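Local coordinates for phosphoserine aminotransferase SerC (Cytophaga hutchinsonii ATCC 33406, PDB 3FFR), which probably catalyses the pyridoxal-phosphate-dependent transamination that forms phosphoserine in serine biosynthesis, at residues A[92-97]-A[138-143]. Numbering follows the deposited sequence.
Sequences GSFSKR and HNETSS. With SER (serine), chain B.
G92 CA packs 3.5 Å from E140 CD, and G92 holds the N-cap position of helix 93-104; a side chain here would collide with E140 CG and S142 OG. S93 gives its backbone N-H to S142 OG (3.0 Å), and that hydroxyl in turn donates a hydrogen bond to E140 OE2 from above the carboxylate plane. F94 N reaches the same oxygen at 3.1 Å from the same face, on the syn side, while the F94 ring sets its CD2 edge against OE2 and its CZ 3.6 Å from CA of the bound serine. At S95 the other oxygen is gripped twice: N takes the syn lone pair of OE1 at 2.8 Å, and OG comes in on the anti side, well out of the carboxylate plane, at 2.7 Å. E140 reaches them by a bend at chi2 (55°). With an alanine in place of E140, the N-H groups of F94 and S95 would probably lose their acceptors, and S142 OG the acceptor for its own proton. T141, whose CB packs on F94 CE2, hydrogen-bonds through OG1 to S170 and to O3 of the cofactor-bearing lysine, placing this carboxylate-bound helix start beside the active site of a class-V, PLP-dependent aminotransferase.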
loop_
_atom_site.group_PDB
_atom_site.type_symbol
_atom_site.label_atom_id
_atom_site.label_comp_id
_atom_site.label_asym_id
_atom_site.label_seq_id
_atom_site.Cartn_x
_atom_site.Cartn_y
_atom_site.Cartn_z
ATOM N N GLY A 92 20.715 -0.225 -14.938
ATOM C CA GLY A 92 20.029 1.058 -14.768
ATOM C C GLY A 92 19.577 1.272 -13.348
ATOM O O GLY A 92 19.873 0.480 -12.440
ATOM N N SER A 93 18.837 2.351 -13.173
ATOM C CA SER A 93 18.462 2.793 -11.830
ATOM C C SER A 93 17.605 1.843 -11.014
ATOM O O SER A 93 17.798 1.704 -9.780
ATOM C CB SER A 93 17.795 4.153 -11.887
ATOM O OG SER A 93 18.656 5.088 -12.509
ATOM N N PHE A 94 16.661 1.190 -11.683
ATOM C CA PHE A 94 15.758 0.263 -10.964
ATOM C C PHE A 94 16.468 -1.041 -10.612
ATOM O O PHE A 94 16.443 -1.473 -9.454
ATOM C CB PHE A 94 14.471 0.055 -11.737
ATOM C CG PHE A 94 13.662 1.306 -11.791
ATOM C CD1 PHE A 94 12.872 1.662 -10.721
ATOM C CD2 PHE A 94 13.785 2.178 -12.842
ATOM C CE1 PHE A 94 12.146 2.845 -10.746
ATOM C CE2 PHE A 94 13.098 3.372 -12.877
ATOM C CZ PHE A 94 12.261 3.711 -11.841
ATOM N N SER A 95 17.144 -1.625 -11.592
ATOM C CA SER A 95 17.890 -2.875 -11.356
ATOM C C SER A 95 19.007 -2.643 -10.326
ATOM O O SER A 95 19.282 -3.499 -9.482
ATOM C CB SER A 95 18.397 -3.503 -12.658
ATOM O OG SER A 95 19.143 -2.587 -13.431
ATOM N N LYS A 96 19.587 -1.447 -10.352
ATOM C CA LYS A 96 20.626 -1.083 -9.366
ATOM C C LYS A 96 20.075 -1.004 -7.931
ATOM O O LYS A 96 20.678 -1.492 -6.967
ATOM C CB LYS A 96 21.276 0.241 -9.725
ATOM C CG LYS A 96 22.307 0.774 -8.720
ATOM C CD LYS A 96 22.880 2.110 -9.282
ATOM C CE LYS A 96 23.833 2.847 -8.359
ATOM N NZ LYS A 96 23.085 3.623 -7.302
ATOM N N ARG A 97 18.904 -0.400 -7.800
ATOM C CA ARG A 97 18.288 -0.206 -6.465
ATOM C C ARG A 97 17.960 -1.567 -5.843
ATOM O O ARG A 97 18.222 -1.791 -4.640
ATOM C CB ARG A 97 17.056 0.702 -6.515
ATOM C CG ARG A 97 16.598 1.156 -5.107
ATOM C CD ARG A 97 17.480 2.262 -4.469
ATOM N NE ARG A 97 17.134 2.439 -3.056
ATOM C CZ ARG A 97 17.854 1.925 -2.056
ATOM N NH1 ARG A 97 19.008 1.343 -2.311
ATOM N NH2 ARG A 97 17.450 2.065 -0.787
ATOM N N HIS A 138 13.169 -7.330 -16.840
ATOM C CA HIS A 138 12.707 -7.445 -18.238
ATOM C C HIS A 138 12.722 -6.098 -18.937
ATOM O O HIS A 138 13.029 -5.980 -20.135
ATOM C CB HIS A 138 11.305 -8.073 -18.364
ATOM C CG HIS A 138 10.780 -7.976 -19.748
ATOM N ND1 HIS A 138 9.960 -6.930 -20.161
ATOM C CD2 HIS A 138 11.115 -8.659 -20.864
ATOM C CE1 HIS A 138 9.761 -7.040 -21.459
ATOM N NE2 HIS A 138 10.464 -8.072 -21.913
ATOM N N ASN A 139 12.376 -5.062 -18.187
ATOM C CA ASN A 139 12.283 -3.699 -18.734
ATOM C C ASN A 139 12.875 -2.658 -17.789
ATOM O O ASN A 139 12.282 -2.348 -16.739
ATOM C CB ASN A 139 10.834 -3.364 -19.103
ATOM C CG ASN A 139 10.740 -2.263 -20.164
ATOM O OD1 ASN A 139 11.207 -2.446 -21.319
ATOM N ND2 ASN A 139 10.173 -1.128 -19.799
ATOM N N GLU A 140 14.087 -2.202 -18.095
ATOM C CA GLU A 140 14.783 -1.218 -17.222
ATOM C C GLU A 140 14.271 0.135 -17.663
ATOM O O GLU A 140 14.728 0.738 -18.640
ATOM C CB GLU A 140 16.319 -1.337 -17.334
ATOM C CG GLU A 140 17.092 -0.277 -16.567
ATOM C CD GLU A 140 16.743 -0.191 -15.095
ATOM O OE1 GLU A 140 17.021 -1.156 -14.344
ATOM O OE2 GLU A 140 16.249 0.881 -14.724
ATOM N N THR A 141 13.286 0.578 -16.901
ATOM C CA THR A 141 12.492 1.757 -17.220
ATOM C C THR A 141 13.323 3.044 -17.312
ATOM O O THR A 141 12.975 3.984 -18.024
ATOM C CB THR A 141 11.401 1.959 -16.142
ATOM O OG1 THR A 141 10.865 0.689 -15.755
ATOM C CG2 THR A 141 10.257 2.869 -16.649
ATOM N N SER A 142 14.430 3.067 -16.589
ATOM C CA SER A 142 15.279 4.263 -16.590
ATOM C C SER A 142 15.984 4.483 -17.931
ATOM O O SER A 142 16.140 5.629 -18.376
ATOM C CB SER A 142 16.327 4.234 -15.464
ATOM O OG SER A 142 17.219 3.138 -15.580
ATOM N N SER A 143 16.342 3.386 -18.594
ATOM C CA SER A 143 17.161 3.457 -19.807
ATOM C C SER A 143 16.470 3.031 -21.083
ATOM O O SER A 143 16.970 3.277 -22.173
ATOM C CB SER A 143 18.393 2.591 -19.617
ATOM O OG SER A 143 18.027 1.227 -19.569
HETATM N N SER B . 9.965 5.966 -8.293
HETATM C CA SER B . 10.761 6.063 -9.531
HETATM C C SER B . 11.823 7.080 -9.279
HETATM O O SER B . 12.864 6.644 -8.794
HETATM C CB SER B . 9.922 6.378 -10.793
HETATM O OG SER B . 8.895 5.377 -11.052
HETATM O OXT SER B . 11.685 8.281 -9.490
#